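Local coordinates for uncharacterized protein from DUF35 family (Sulfolobus solfataricus, PDB 3IRB) that binds a zinc ion and may bind acyl-CoA through a zinc-ribbon and OB-fold architecture, although its precise function is unknown, at residues 44-49 and 74-79; 82-87 and 123-128; 87-92 and 102-107; 118-123 and 139-144. All coordinates share one frame; numbering follows the deposited sequence.

Interaction 1: residues 44-49 and 74-79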
loop_
_atom_site.group_PDB
_atom_site.type_symbol
_atom_site.label_atom_id
_atom_site.label_comp_id
_atom_site.label_asym_id
_atom_site.label_seq_id
_atom_site.Cartn_x
_atom_site.Cartn_y
_atom_site.Cartn_z
ATOM N N LYS A 44 -9.325 -6.622 4.597
ATOM C CA LYS A 44 -9.430 -5.314 5.229
ATOM C C LYS A 44 -8.107 -4.618 5.219
ATOM O O LYS A 44 -7.056 -5.269 5.208
ATOM C CB LYS A 44 -9.893 -5.458 6.673
ATOM C CG LYS A 44 -11.269 -6.129 6.801
ATOM C CD LYS A 44 -11.645 -6.318 8.266
ATOM C CE LYS A 44 -13.040 -6.928 8.405
ATOM N NZ LYS A 44 -13.344 -7.250 9.831
ATOM N N ILE A 45 -8.168 -3.291 5.237
ATOM C CA ILE A 45 -6.999 -2.433 5.381
ATOM C C ILE A 45 -7.080 -1.872 6.800
ATOM O O ILE A 45 -8.005 -1.088 7.124
ATOM C CB ILE A 45 -7.026 -1.271 4.376
ATOM C CG1 ILE A 45 -7.050 -1.812 2.930
ATOM C CG2 ILE A 45 -5.872 -0.354 4.626
ATOM C CD1 ILE A 45 -5.894 -2.717 2.595
ATOM N N ILE A 46 -6.105 -2.251 7.625
ATOM C CA ILE A 46 -6.092 -1.891 9.050
ATOM C C ILE A 46 -5.005 -0.875 9.340
ATOM O O ILE A 46 -3.821 -1.065 9.024
ATOM C CB ILE A 46 -5.855 -3.096 9.962
ATOM C CG1 ILE A 46 -6.916 -4.172 9.750
ATOM C CG2 ILE A 46 -5.808 -2.633 11.427
ATOM C CD1 ILE A 46 -8.313 -3.731 10.103
ATOM N N GLY A 47 -5.411 0.241 9.917
ATOM C CA GLY A 47 -4.477 1.274 10.306
ATOM C C GLY A 47 -4.468 1.360 11.810
ATOM O O GLY A 47 -5.195 0.616 12.488
ATOM N N SER A 48 -3.611 2.231 12.330
ATOM C CA SER A 48 -3.624 2.511 13.759
ATOM C C SER A 48 -3.794 4.003 13.978
ATOM O O SER A 48 -3.424 4.825 13.113
ATOM C CB SER A 48 -2.357 1.987 14.401
ATOM O OG SER A 48 -1.256 2.686 13.925
ATOM N N LYS A 49 -4.322 4.359 15.145
ATOM C CA LYS A 49 -4.651 5.748 15.417
ATOM C C LYS A 49 -4.026 6.183 16.710
ATOM O O LYS A 49 -4.357 5.646 17.769
ATOM C CB LYS A 49 -6.162 5.961 15.454
ATOM C CG LYS A 49 -6.572 7.390 15.768
ATOM C CD LYS A 49 -8.104 7.570 15.847
ATOM C CE LYS A 49 -8.466 9.053 15.847
ATOM N NZ LYS A 49 -9.929 9.279 15.865
ATOM N N TYR A 74 -6.502 0.270 16.887
ATOM C CA TYR A 74 -6.496 -0.073 15.483
ATOM C C TYR A 74 -7.842 0.278 14.898
ATOM O O TYR A 74 -8.851 0.179 15.572
ATOM C CB TYR A 74 -6.187 -1.550 15.286
ATOM C CG TYR A 74 -4.871 -1.908 15.902
ATOM C CD1 TYR A 74 -3.682 -1.595 15.268
ATOM C CD2 TYR A 74 -4.812 -2.544 17.142
ATOM C CE1 TYR A 74 -2.466 -1.896 15.851
ATOM C CE2 TYR A 74 -3.601 -2.859 17.724
ATOM C CZ TYR A 74 -2.429 -2.536 17.075
ATOM O OH TYR A 74 -1.217 -2.859 17.643
ATOM N N VAL A 75 -7.837 0.697 13.640
ATOM C CA VAL A 75 -9.057 1.147 12.967
ATOM C C VAL A 75 -9.118 0.580 11.557
ATOM O O VAL A 75 -8.092 0.444 10.900
ATOM C CB VAL A 75 -9.171 2.692 12.921
ATOM C CG1 VAL A 75 -9.187 3.281 14.336
ATOM C CG2 VAL A 75 -8.058 3.275 12.151
ATOM N N GLU A 76 -10.326 0.223 11.112
ATOM C CA GLU A 76 -10.511 -0.252 9.755
ATOM C C GLU A 76 -10.632 0.962 8.835
ATOM O O GLU A 76 -11.484 1.825 9.043
ATOM C CB GLU A 76 -11.757 -1.146 9.623
ATOM C CG GLU A 76 -11.862 -1.730 8.194
ATOM C CD GLU A 76 -13.037 -2.668 7.955
ATOM O OE1 GLU A 76 -13.770 -3.008 8.915
ATOM O OE2 GLU A 76 -13.194 -3.066 6.770
ATOM N N ILE A 77 -9.796 0.997 7.808
ATOM C CA ILE A 77 -9.793 2.073 6.846
ATOM C C ILE A 77 -10.853 1.787 5.774
ATOM O O ILE A 77 -11.062 0.650 5.396
ATOM C CB ILE A 77 -8.351 2.236 6.340
ATOM C CG1 ILE A 77 -7.552 2.897 7.480
ATOM C CG2 ILE A 77 -8.236 3.106 5.084
ATOM C CD1 ILE A 77 -6.153 2.802 7.298
ATOM N N ASN A 78 -11.555 2.814 5.321
ATOM C CA ASN A 78 -12.516 2.660 4.231
ATOM C C ASN A 78 -11.804 2.380 2.916
ATOM O O ASN A 78 -11.268 3.295 2.258
ATOM C CB ASN A 78 -13.391 3.907 4.089
ATOM C CG ASN A 78 -14.543 3.713 3.111
ATOM O OD1 ASN A 78 -14.525 2.823 2.260
ATOM N ND2 ASN A 78 -15.561 4.565 3.229
ATOM N N LYS A 79 -11.862 1.123 2.500
ATOM C CA LYS A 79 -11.134 0.706 1.309
ATOM C C LYS A 79 -11.697 1.357 0.045
ATOM O O LYS A 79 -10.952 1.633 -0.903
ATOM C CB LYS A 79 -11.029 -0.834 1.195
ATOM C CG LYS A 79 -12.102 -1.651 1.838
ATOM C CD LYS A 79 -11.866 -3.136 1.598
ATOM C CE LYS A 79 -13.054 -3.949 2.007
ATOM N NZ LYS A 79 -13.045 -5.266 1.334
HETATM O O HOH W 1 -10.833 -2.022 5.276
#

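Interaction 2: residues 82-87 and 123-128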
loop_
_atom_site.group_PDB
_atom_site.type_symbol
_atom_site.label_atom_id
_atom_site.label_comp_id
_atom_site.label_asym_id
_atom_site.label_seq_id
_atom_site.Cartn_x
_atom_site.Cartn_y
_atom_site.Cartn_z
ATOM N N ALA A 82 -9.750 4.602 -1.541
ATOM C CA ALA A 82 -8.371 4.557 -2.052
ATOM C C ALA A 82 -8.225 5.382 -3.326
ATOM O O ALA A 82 -9.075 5.302 -4.229
ATOM C CB ALA A 82 -7.913 3.118 -2.342
ATOM N N TYR A 83 -7.129 6.134 -3.414
ATOM C CA TYR A 83 -6.817 6.886 -4.634
ATOM C C TYR A 83 -5.352 6.830 -4.983
ATOM O O TYR A 83 -4.480 6.537 -4.141
ATOM C CB TYR A 83 -7.294 8.333 -4.532
ATOM C CG TYR A 83 -6.508 9.137 -3.543
ATOM C CD1 TYR A 83 -6.847 9.143 -2.212
ATOM C CD2 TYR A 83 -5.429 9.880 -3.958
ATOM C CE1 TYR A 83 -6.142 9.899 -1.299
ATOM C CE2 TYR A 83 -4.693 10.629 -3.060
ATOM C CZ TYR A 83 -5.059 10.629 -1.740
ATOM O OH TYR A 83 -4.329 11.351 -0.882
ATOM N N VAL A 84 -5.085 7.064 -6.258
ATOM C CA VAL A 84 -3.749 7.049 -6.777
ATOM C C VAL A 84 -3.117 8.411 -6.445
ATOM O O VAL A 84 -3.574 9.464 -6.906
ATOM C CB VAL A 84 -3.719 6.808 -8.306
ATOM C CG1 VAL A 84 -2.272 6.892 -8.830
ATOM C CG2 VAL A 84 -4.373 5.483 -8.657
ATOM N N ASP A 85 -2.038 8.376 -5.679
ATOM C CA ASP A 85 -1.332 9.605 -5.292
ATOM C C ASP A 85 -0.233 9.999 -6.275
ATOM O O ASP A 85 0.009 11.185 -6.533
ATOM C CB ASP A 85 -0.783 9.435 -3.879
ATOM C CG ASP A 85 -0.247 10.725 -3.302
ATOM O OD1 ASP A 85 -0.960 11.744 -3.384
ATOM O OD2 ASP A 85 0.888 10.693 -2.800
ATOM N N SER A 86 0.428 8.994 -6.814
ATOM C CA SER A 86 1.578 9.146 -7.736
ATOM C C SER A 86 1.925 7.763 -8.228
ATOM O O SER A 86 1.511 6.746 -7.638
ATOM C CB SER A 86 2.788 9.781 -7.047
ATOM O OG SER A 86 3.105 9.050 -5.895
ATOM N N TYR A 87 2.637 7.704 -9.339
ATOM C CA TYR A 87 2.992 6.408 -9.930
ATOM C C TYR A 87 4.041 6.586 -10.991
ATOM O O TYR A 87 4.267 7.719 -11.478
ATOM C CB TYR A 87 1.788 5.738 -10.585
ATOM C CG TYR A 87 1.181 6.496 -11.735
ATOM C CD1 TYR A 87 0.238 7.464 -11.507
ATOM C CD2 TYR A 87 1.569 6.246 -13.073
ATOM C CE1 TYR A 87 -0.330 8.171 -12.550
ATOM C CE2 TYR A 87 0.998 6.953 -14.121
ATOM C CZ TYR A 87 0.040 7.910 -13.843
ATOM O OH TYR A 87 -0.535 8.648 -14.846
ATOM N N GLY A 123 -4.997 -0.590 -15.480
ATOM C CA GLY A 123 -6.143 0.083 -16.016
ATOM C C GLY A 123 -5.825 1.491 -16.531
ATOM O O GLY A 123 -4.704 1.796 -16.944
ATOM N N ASN A 124 -6.840 2.339 -16.482
ATOM C CA ASN A 124 -6.762 3.726 -16.955
ATOM C C ASN A 124 -6.244 4.601 -15.840
ATOM O O ASN A 124 -6.912 5.530 -15.394
ATOM C CB ASN A 124 -8.129 4.182 -17.448
ATOM C CG ASN A 124 -8.563 3.422 -18.642
ATOM O OD1 ASN A 124 -7.761 3.151 -19.538
ATOM N ND2 ASN A 124 -9.844 3.044 -18.676
ATOM N N VAL A 125 -5.029 4.285 -15.401
ATOM C CA VAL A 125 -4.425 4.917 -14.245
ATOM C C VAL A 125 -4.104 6.399 -14.536
ATOM O O VAL A 125 -3.536 6.723 -15.568
ATOM C CB VAL A 125 -3.148 4.192 -13.817
ATOM C CG1 VAL A 125 -2.442 4.934 -12.653
ATOM C CG2 VAL A 125 -3.481 2.749 -13.377
ATOM N N LYS A 126 -4.515 7.276 -13.632
ATOM C CA LYS A 126 -4.054 8.662 -13.639
ATOM C C LYS A 126 -4.039 9.139 -12.210
ATOM O O LYS A 126 -4.697 8.561 -11.329
ATOM C CB LYS A 126 -4.893 9.586 -14.552
ATOM C CG LYS A 126 -6.381 9.609 -14.330
ATOM C CD LYS A 126 -7.177 10.518 -15.332
ATOM C CE LYS A 126 -7.296 9.951 -16.714
ATOM N NZ LYS A 126 -8.221 10.755 -17.622
ATOM N N VAL A 127 -3.288 10.209 -11.979
ATOM C CA VAL A 127 -3.179 10.743 -10.638
ATOM C C VAL A 127 -4.550 11.227 -10.166
ATOM O O VAL A 127 -5.310 11.846 -10.934
ATOM C CB VAL A 127 -2.055 11.822 -10.543
ATOM C CG1 VAL A 127 -2.372 13.097 -11.333
ATOM C CG2 VAL A 127 -1.770 12.121 -9.101
ATOM N N GLY A 128 -4.878 10.893 -8.925
ATOM C CA GLY A 128 -6.144 11.253 -8.305
ATOM C C GLY A 128 -7.279 10.264 -8.496
ATOM O O GLY A 128 -8.303 10.371 -7.857
HETATM O O HOH W 2 -1.535 11.151 -14.272
#

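Interaction 3: residues 87-92 and 102-107. With SO4 (sulfate ion), chain D.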
loop_
_atom_site.group_PDB
_atom_site.type_symbol
_atom_site.label_atom_id
_atom_site.label_comp_id
_atom_site.label_asym_id
_atom_site.label_seq_id
_atom_site.Cartn_x
_atom_site.Cartn_y
_atom_site.Cartn_z
ATOM N N TYR A 87 2.637 7.704 -9.339
ATOM C CA TYR A 87 2.992 6.408 -9.930
ATOM C C TYR A 87 4.041 6.586 -10.991
ATOM O O TYR A 87 4.267 7.719 -11.478
ATOM C CB TYR A 87 1.788 5.738 -10.585
ATOM C CG TYR A 87 1.181 6.496 -11.735
ATOM C CD1 TYR A 87 0.238 7.464 -11.507
ATOM C CD2 TYR A 87 1.569 6.246 -13.073
ATOM C CE1 TYR A 87 -0.330 8.171 -12.550
ATOM C CE2 TYR A 87 0.998 6.953 -14.121
ATOM C CZ TYR A 87 0.040 7.910 -13.843
ATOM O OH TYR A 87 -0.535 8.648 -14.846
ATOM N N THR A 88 4.660 5.454 -11.328
ATOM C CA THR A 88 5.408 5.294 -12.527
ATOM C C THR A 88 4.813 4.123 -13.295
ATOM O O THR A 88 3.922 3.423 -12.812
ATOM C CB THR A 88 6.927 5.131 -12.269
ATOM O OG1 THR A 88 7.601 5.225 -13.524
ATOM C CG2 THR A 88 7.265 3.799 -11.629
ATOM N N ILE A 89 5.270 3.968 -14.526
ATOM C CA ILE A 89 4.693 3.052 -15.491
ATOM C C ILE A 89 5.856 2.271 -16.087
ATOM O O ILE A 89 6.944 2.808 -16.287
ATOM C CB ILE A 89 3.898 3.796 -16.589
ATOM C CG1 ILE A 89 3.203 2.818 -17.528
ATOM C CG2 ILE A 89 4.788 4.741 -17.398
ATOM C CD1 ILE A 89 2.247 3.523 -18.582
ATOM N N ILE A 90 5.628 0.986 -16.284
ATOM C CA ILE A 90 6.574 0.083 -16.896
ATOM C C ILE A 90 5.919 -0.471 -18.140
ATOM O O ILE A 90 4.865 -1.112 -18.054
ATOM C CB ILE A 90 6.899 -1.056 -15.930
ATOM C CG1 ILE A 90 7.571 -0.493 -14.682
ATOM C CG2 ILE A 90 7.794 -2.114 -16.606
ATOM C CD1 ILE A 90 7.727 -1.536 -13.542
ATOM N N TYR A 91 6.528 -0.209 -19.295
ATOM C CA TYR A 91 5.917 -0.530 -20.575
ATOM C C TYR A 91 6.275 -1.921 -21.062
ATOM O O TYR A 91 5.535 -2.494 -21.867
ATOM C CB TYR A 91 6.339 0.508 -21.656
ATOM C CG TYR A 91 5.744 1.894 -21.461
ATOM C CD1 TYR A 91 4.467 2.191 -21.900
ATOM C CD2 TYR A 91 6.474 2.917 -20.845
ATOM C CE1 TYR A 91 3.916 3.489 -21.715
ATOM C CE2 TYR A 91 5.926 4.212 -20.674
ATOM C CZ TYR A 91 4.648 4.479 -21.107
ATOM O OH TYR A 91 4.090 5.760 -20.928
ATOM N N ASN A 92 7.398 -2.472 -20.579
ATOM C CA ASN A 92 7.907 -3.744 -21.108
ATOM C C ASN A 92 8.224 -4.698 -19.970
ATOM O O ASN A 92 8.499 -4.258 -18.863
ATOM C CB ASN A 92 9.185 -3.499 -21.904
ATOM C CG ASN A 92 8.979 -2.535 -23.084
ATOM O OD1 ASN A 92 8.381 -2.903 -24.083
ATOM N ND2 ASN A 92 9.515 -1.337 -22.987
ATOM N N PRO A 102 0.295 -2.148 -19.620
ATOM C CA PRO A 102 1.408 -1.687 -18.797
ATOM C C PRO A 102 1.150 -1.917 -17.325
ATOM O O PRO A 102 -0.023 -1.916 -16.863
ATOM C CB PRO A 102 1.447 -0.177 -19.060
ATOM C CG PRO A 102 0.803 0.001 -20.363
ATOM C CD PRO A 102 -0.219 -1.088 -20.499
ATOM N N VAL A 103 2.242 -2.109 -16.592
ATOM C CA VAL A 103 2.197 -2.269 -15.150
ATOM C C VAL A 103 2.540 -0.934 -14.522
ATOM O O VAL A 103 3.499 -0.258 -14.926
ATOM C CB VAL A 103 3.194 -3.331 -14.681
ATOM C CG1 VAL A 103 3.318 -3.321 -13.149
ATOM C CG2 VAL A 103 2.775 -4.707 -15.202
ATOM N N TYR A 104 1.740 -0.527 -13.567
ATOM C CA TYR A 104 2.007 0.717 -12.867
ATOM C C TYR A 104 2.483 0.387 -11.462
ATOM O O TYR A 104 1.927 -0.488 -10.819
ATOM C CB TYR A 104 0.752 1.556 -12.809
ATOM C CG TYR A 104 0.203 2.001 -14.129
ATOM C CD1 TYR A 104 -0.571 1.136 -14.908
ATOM C CD2 TYR A 104 0.409 3.286 -14.601
ATOM C CE1 TYR A 104 -1.091 1.531 -16.117
ATOM C CE2 TYR A 104 -0.134 3.692 -15.816
ATOM C CZ TYR A 104 -0.861 2.796 -16.569
ATOM O OH TYR A 104 -1.410 3.167 -17.767
ATOM N N ILE A 105 3.474 1.122 -10.959
ATOM C CA ILE A 105 3.848 1.033 -9.565
ATOM C C ILE A 105 3.262 2.324 -8.980
ATOM O O ILE A 105 3.637 3.416 -9.427
ATOM C CB ILE A 105 5.383 0.990 -9.369
ATOM C CG1 ILE A 105 6.041 -0.096 -10.237
ATOM C CG2 ILE A 105 5.718 0.797 -7.895
ATOM C CD1 ILE A 105 5.538 -1.566 -10.016
ATOM N N ALA A 106 2.325 2.194 -8.053
ATOM C CA ALA A 106 1.589 3.358 -7.526
ATOM C C ALA A 106 1.702 3.481 -6.030
ATOM O O ALA A 106 1.770 2.472 -5.330
ATOM C CB ALA A 106 0.095 3.282 -7.922
ATOM N N LEU A 107 1.706 4.718 -5.537
ATOM C CA LEU A 107 1.424 4.986 -4.126
ATOM C C LEU A 107 -0.052 5.231 -3.976
ATOM O O LEU A 107 -0.611 6.173 -4.554
ATOM C CB LEU A 107 2.176 6.201 -3.640
ATOM C CG LEU A 107 1.975 6.500 -2.158
ATOM C CD1 LEU A 107 2.381 5.317 -1.303
ATOM C CD2 LEU A 107 2.767 7.778 -1.820
HETATM S S SO4 D . 10.096 0.482 -19.517
HETATM O O1 SO4 D . 8.888 1.265 -19.238
HETATM O O2 SO4 D . 10.628 0.822 -20.832
HETATM O O3 SO4 D . 9.679 -0.931 -19.502
HETATM O O4 SO4 D . 11.102 0.839 -18.542
#

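Interaction 4: residues 118-123 and 139-144. With SO4 (sulfate ion), chain E.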
loop_
_atom_site.group_PDB
_atom_site.type_symbol
_atom_site.label_atom_id
_atom_site.label_comp_id
_atom_site.label_asym_id
_atom_site.label_seq_id
_atom_site.Cartn_x
_atom_site.Cartn_y
_atom_site.Cartn_z
ATOM N N LEU A 118 2.299 0.977 -1.260
ATOM C CA LEU A 118 2.975 0.791 -2.549
ATOM C C LEU A 118 2.389 -0.448 -3.208
ATOM O O LEU A 118 2.526 -1.546 -2.673
ATOM C CB LEU A 118 4.481 0.659 -2.331
ATOM C CG LEU A 118 5.417 0.764 -3.525
ATOM C CD1 LEU A 118 5.251 2.105 -4.255
ATOM C CD2 LEU A 118 6.852 0.560 -3.027
ATOM N N CYS A 119 1.738 -0.250 -4.351
ATOM C CA CYS A 119 0.927 -1.256 -4.993
ATOM C C CYS A 119 1.235 -1.357 -6.461
ATOM O O CYS A 119 1.755 -0.424 -7.079
ATOM C CB CYS A 119 -0.571 -0.876 -4.880
ATOM S SG CYS A 119 -1.241 -0.721 -3.234
ATOM N N TYR A 120 0.875 -2.505 -7.029
ATOM C CA TYR A 120 0.694 -2.636 -8.458
ATOM C C TYR A 120 -0.677 -2.117 -8.859
ATOM O O TYR A 120 -1.675 -2.404 -8.188
ATOM C CB TYR A 120 0.727 -4.107 -8.845
ATOM C CG TYR A 120 2.046 -4.772 -8.639
ATOM C CD1 TYR A 120 3.173 -4.363 -9.359
ATOM C CD2 TYR A 120 2.161 -5.834 -7.764
ATOM C CE1 TYR A 120 4.391 -5.016 -9.190
ATOM C CE2 TYR A 120 3.348 -6.486 -7.595
ATOM C CZ TYR A 120 4.458 -6.081 -8.298
ATOM O OH TYR A 120 5.615 -6.781 -8.105
ATOM N N ALA A 121 -0.726 -1.365 -9.957
ATOM C CA ALA A 121 -1.986 -0.814 -10.471
ATOM C C ALA A 121 -2.086 -1.143 -11.950
ATOM O O ALA A 121 -1.070 -1.189 -12.644
ATOM C CB ALA A 121 -2.054 0.724 -10.238
ATOM N N GLU A 122 -3.298 -1.408 -12.418
ATOM C CA GLU A 122 -3.548 -1.608 -13.832
ATOM C C GLU A 122 -4.865 -0.922 -14.196
ATOM O O GLU A 122 -5.680 -0.635 -13.331
ATOM C CB GLU A 122 -3.505 -3.091 -14.229
ATOM C CG GLU A 122 -2.062 -3.684 -14.125
ATOM C CD GLU A 122 -1.817 -4.987 -14.866
ATOM O OE1 GLU A 122 -2.576 -5.322 -15.807
ATOM O OE2 GLU A 122 -0.837 -5.686 -14.480
ATOM N N GLY A 123 -4.997 -0.590 -15.480
ATOM C CA GLY A 123 -6.143 0.083 -16.016
ATOM C C GLY A 123 -5.825 1.491 -16.531
ATOM O O GLY A 123 -4.704 1.796 -16.944
ATOM N N PRO A 139 2.567 -7.790 -2.518
ATOM C CA PRO A 139 2.130 -6.423 -2.637
ATOM C C PRO A 139 0.748 -6.382 -3.238
ATOM O O PRO A 139 0.434 -7.189 -4.108
ATOM C CB PRO A 139 3.120 -5.797 -3.641
ATOM C CG PRO A 139 4.081 -6.759 -3.926
ATOM C CD PRO A 139 3.659 -8.087 -3.464
ATOM N N LEU A 140 -0.071 -5.467 -2.759
ATOM C CA LEU A 140 -1.442 -5.358 -3.230
ATOM C C LEU A 140 -1.536 -5.007 -4.727
ATOM O O LEU A 140 -0.639 -4.370 -5.303
ATOM C CB LEU A 140 -2.232 -4.348 -2.418
ATOM C CG LEU A 140 -2.775 -4.862 -1.059
ATOM C CD1 LEU A 140 -1.652 -5.135 -0.122
ATOM C CD2 LEU A 140 -3.775 -3.893 -0.396
ATOM N N ARG A 141 -2.631 -5.445 -5.327
ATOM C CA ARG A 141 -2.983 -5.114 -6.694
ATOM C C ARG A 141 -4.288 -4.345 -6.700
ATOM O O ARG A 141 -5.296 -4.778 -6.103
ATOM C CB ARG A 141 -3.207 -6.362 -7.565
ATOM C CG ARG A 141 -2.006 -7.274 -7.788
ATOM C CD ARG A 141 -2.303 -8.270 -8.953
ATOM N NE ARG A 141 -3.316 -9.267 -8.596
ATOM C CZ ARG A 141 -4.553 -9.334 -9.085
ATOM N NH1 ARG A 141 -4.990 -8.460 -9.972
ATOM N NH2 ARG A 141 -5.372 -10.275 -8.659
ATOM N N VAL A 142 -4.291 -3.245 -7.439
ATOM C CA VAL A 142 -5.462 -2.403 -7.562
ATOM C C VAL A 142 -5.742 -2.148 -9.041
ATOM O O VAL A 142 -4.863 -2.311 -9.890
ATOM C CB VAL A 142 -5.286 -1.065 -6.816
ATOM C CG1 VAL A 142 -4.791 -1.296 -5.405
ATOM C CG2 VAL A 142 -4.371 -0.107 -7.590
ATOM N N LYS A 143 -6.972 -1.765 -9.349
ATOM C CA LYS A 143 -7.288 -1.342 -10.696
ATOM C C LYS A 143 -7.944 0.021 -10.666
ATOM O O LYS A 143 -8.568 0.399 -9.663
ATOM C CB LYS A 143 -8.209 -2.340 -11.394
ATOM C CG LYS A 143 -9.630 -2.357 -10.899
ATOM C CD LYS A 143 -10.585 -2.783 -12.021
ATOM C CE LYS A 143 -11.953 -3.192 -11.452
ATOM N NZ LYS A 143 -13.006 -3.312 -12.527
ATOM N N VAL A 144 -7.782 0.738 -11.772
ATOM C CA VAL A 144 -8.419 2.031 -12.000
ATOM C C VAL A 144 -9.295 1.868 -13.239
ATOM O O VAL A 144 -8.810 1.514 -14.319
ATOM C CB VAL A 144 -7.418 3.179 -12.236
ATOM C CG1 VAL A 144 -8.169 4.456 -12.600
ATOM C CG2 VAL A 144 -6.525 3.398 -11.027
HETATM S S SO4 E . -3.758 -12.648 -6.465
HETATM O O1 SO4 E . -4.997 -12.479 -7.194
HETATM O O2 SO4 E . -3.201 -13.976 -6.690
HETATM O O3 SO4 E . -4.023 -12.526 -5.033
HETATM O O4 SO4 E . -2.770 -11.628 -6.857
HETATM O O HOH W 3 1.273 -3.407 -1.150
#

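Interaction 1: residues 44-49 and 74-79
The Tyr-74 ring turns an edge to Gly-47, whose carbonyl O lies near the ring plane 3.9 Å from CD1, while CB of Ser-48 approaches the ring obliquely; Pro-31, Ala-32 and Gln-35 of helix 30-41 also touch the Tyr-74 side chain. Beside it CG2 of Ile-46 meets CB of Tyr-74 at 4.0 Å. The extended side chain of Glu-76, with CG anti to the backbone N (chi1 -175°), crosses that of Lys-44 at about a right angle, Glu-76 OE2 lying 3.6 Å from Lys-44 CG. Lys-44 NZ stays 4.4 Å from Glu-76 OE1, too far for a salt bridge. Replacing Lys-44 with alanine would probably leave the Glu-76 carboxylate without its apolar support and its nearby positive charge. A water ties Glu-76 OE2 to Ile-45 N and Ile-77 O. Ile-77 N bonds to Ile-45 O (2.8 Å), and Gly-47 and Val-75 exchange two backbone bonds. CD1 of Ile-77 lies 3.7 Å from Gly-47 N, where a CB on the glycine would clash. The antiparallel pairing of strand 46-49, which leads into the zinc ligand Cys-50, with strand 69-76 is consistent with the zinc-ribbon part of a two-domain zinc-ribbon and OB-fold architecture.

Interaction 2: residues 82-87 and 123-128
Val-84 and Gly-128 join the segments by one backbone bond, Gly-128 N to Val-84 O at 2.8 Å, with the donor in the carbonyl plane and an angle of 156° at the hydrogen; the touching parts run 121° apart. Gly-128 suits its backbone angles, at which a CB would be jammed against the preceding carbonyl O. The main side-chain contact is a CH-pi one: CG1 of Val-125 sits over the centre of one face of the Tyr-87 ring, 3.8 Å from the centroid. Tyr-87 holds CG between its backbone N and carbonyl carbon (chi1 62°), which swings the ring toward the loop. Val-127 N lies at the ring edge, 3.6 Å from CE1, and a water bridges this N to Tyr-87 OH. A serine in place of Tyr-87 would probably leave Val-125 CG1 without the ring face beneath it and deprive the bridging water of its phenolic partner. Nearer the start of the strand, Val-84 CB packs against Lys-126 O at 3.6 Å, and the CG2 branch of Val-127 reaches Asp-85 O at 3.3 Å. Val-84 CG1 and Val-125 CG1 meet more loosely, at 4.3 Å. Thus the loop that follows strand 114-123 folds over the first half of strand 83-92, with Val-144 of strand 141-144 packing against both Val-84 and Val-125, and strand 98-109 pairing with Tyr-83, Asp-85 and Ser-86.

Interaction 3: residues 87-92 and 102-107
Pro-102 sets CB against CG1 of Ile-89 at 3.8 Å, the two side chains lying side by side. Val-103 forms a hydrogen-bonded pair with Ile-90, whose N reaches Val-103 O at 2.8 Å; the return bond from Val-103 N to Ile-90 O is longer. Tyr-104 meets two partners, one over a face and one at an edge. Ile-89 points CG1 over one face of its ring, offset toward the rim, because CG1 is anti to the backbone N (chi1 -175°), and CD1 continues to Tyr-104 CE2 at 3.7 Å. The ring also turns its edge to the face of Tyr-87 in an offset edge-to-face pair, centroids 5.5 Å apart and planes at 69°. Next, Ile-105 pairs with Thr-88 through two backbone bonds, Thr-88 N to Ile-105 O being 3.0 Å, and its CG1 touches CD1 of Ile-90 at 4.0 Å. Ala-106 brings its CB to CB of Tyr-87. Beyond the pairing, Tyr-91 N and Asn-92 N bond to a sulfate ion, probably from the crystallisation liquor, and Asn-92 ND2 binds it too. The antiparallel hairpin therefore has two unlike faces. Tyr-87, Ile-89 and Tyr-104 build an aromatic and aliphatic row on one, while Ile-90, Val-103 and Ile-105, packed against helix 12-28, make the other largely aliphatic, with Thr-88 beside Ile-105; the sulfate suggests that the backbone N-H groups past Ile-90 can take up an anion.

Interaction 4: residues 118-123 and 139-144
Tyr-120 overlaps Pro-139 obliquely, ring atom CE2 lying 3.8 Å from CG of the proline. CG of Tyr-120 is anti to its carbonyl carbon (chi1 -66°), which carries the ring back toward that proline, itself preceded by a cis peptide bond. On the other face of the pair, Ala-121 CB meets the CG2 branch of Val-142 at 3.6 Å. Separately, SG of Cys-119 rests on CB of Leu-140 at 3.8 Å. The backbones run parallel and are laced by four bonds, from Tyr-120 N to Leu-140 O through to Val-144 N and Glu-122 O; the shortest joins Val-142 N to Tyr-120 O at 2.8 Å. A water extends this ladder by joining Leu-118 O to Leu-140 N. At Gly-123 a CB would run into Val-144 O. Arg-141, bent at chi3 (-70°), leads its guanidinium away from Tyr-120 to a sulfate: NE holds O4 at 3.0 Å and NH2 holds O1 at 2.7 Å, with the sulfur in the guanidinium plane. Ser-135 also binds this ion. Strand 141-144 thus lies between strands 114-123 and 132-135, while helix 12-28 packs on Tyr-120 and Pro-139 through Met-20.

Overall arrangement
Interactions 2, 3 and 4 cluster in the OB fold, their centres 9 to 10 Å apart, whereas interaction 1 lies 18 to 26 Å off, on the zinc-ribbon side. Interaction 4 is nearest the chain's centre and most buried, a parallel ladder with small apolar side chains on the face of Ala-121 and Val-142. Interaction 3, an antiparallel hairpin farther out, relies more on tyrosines; strands 98-109 and 114-123 pair directly to join it to interaction 4. Interaction 2 adds an irregular loop with one direct backbone bond, sharing Tyr-87 with interaction 3 and Gly-123 with interaction 4. Interaction 1 sets Lys-44 near Glu-76, closer than the opposite charges of interaction 4, without a salt bridge, and its Ile-45 touches Leu-140 of interaction 4.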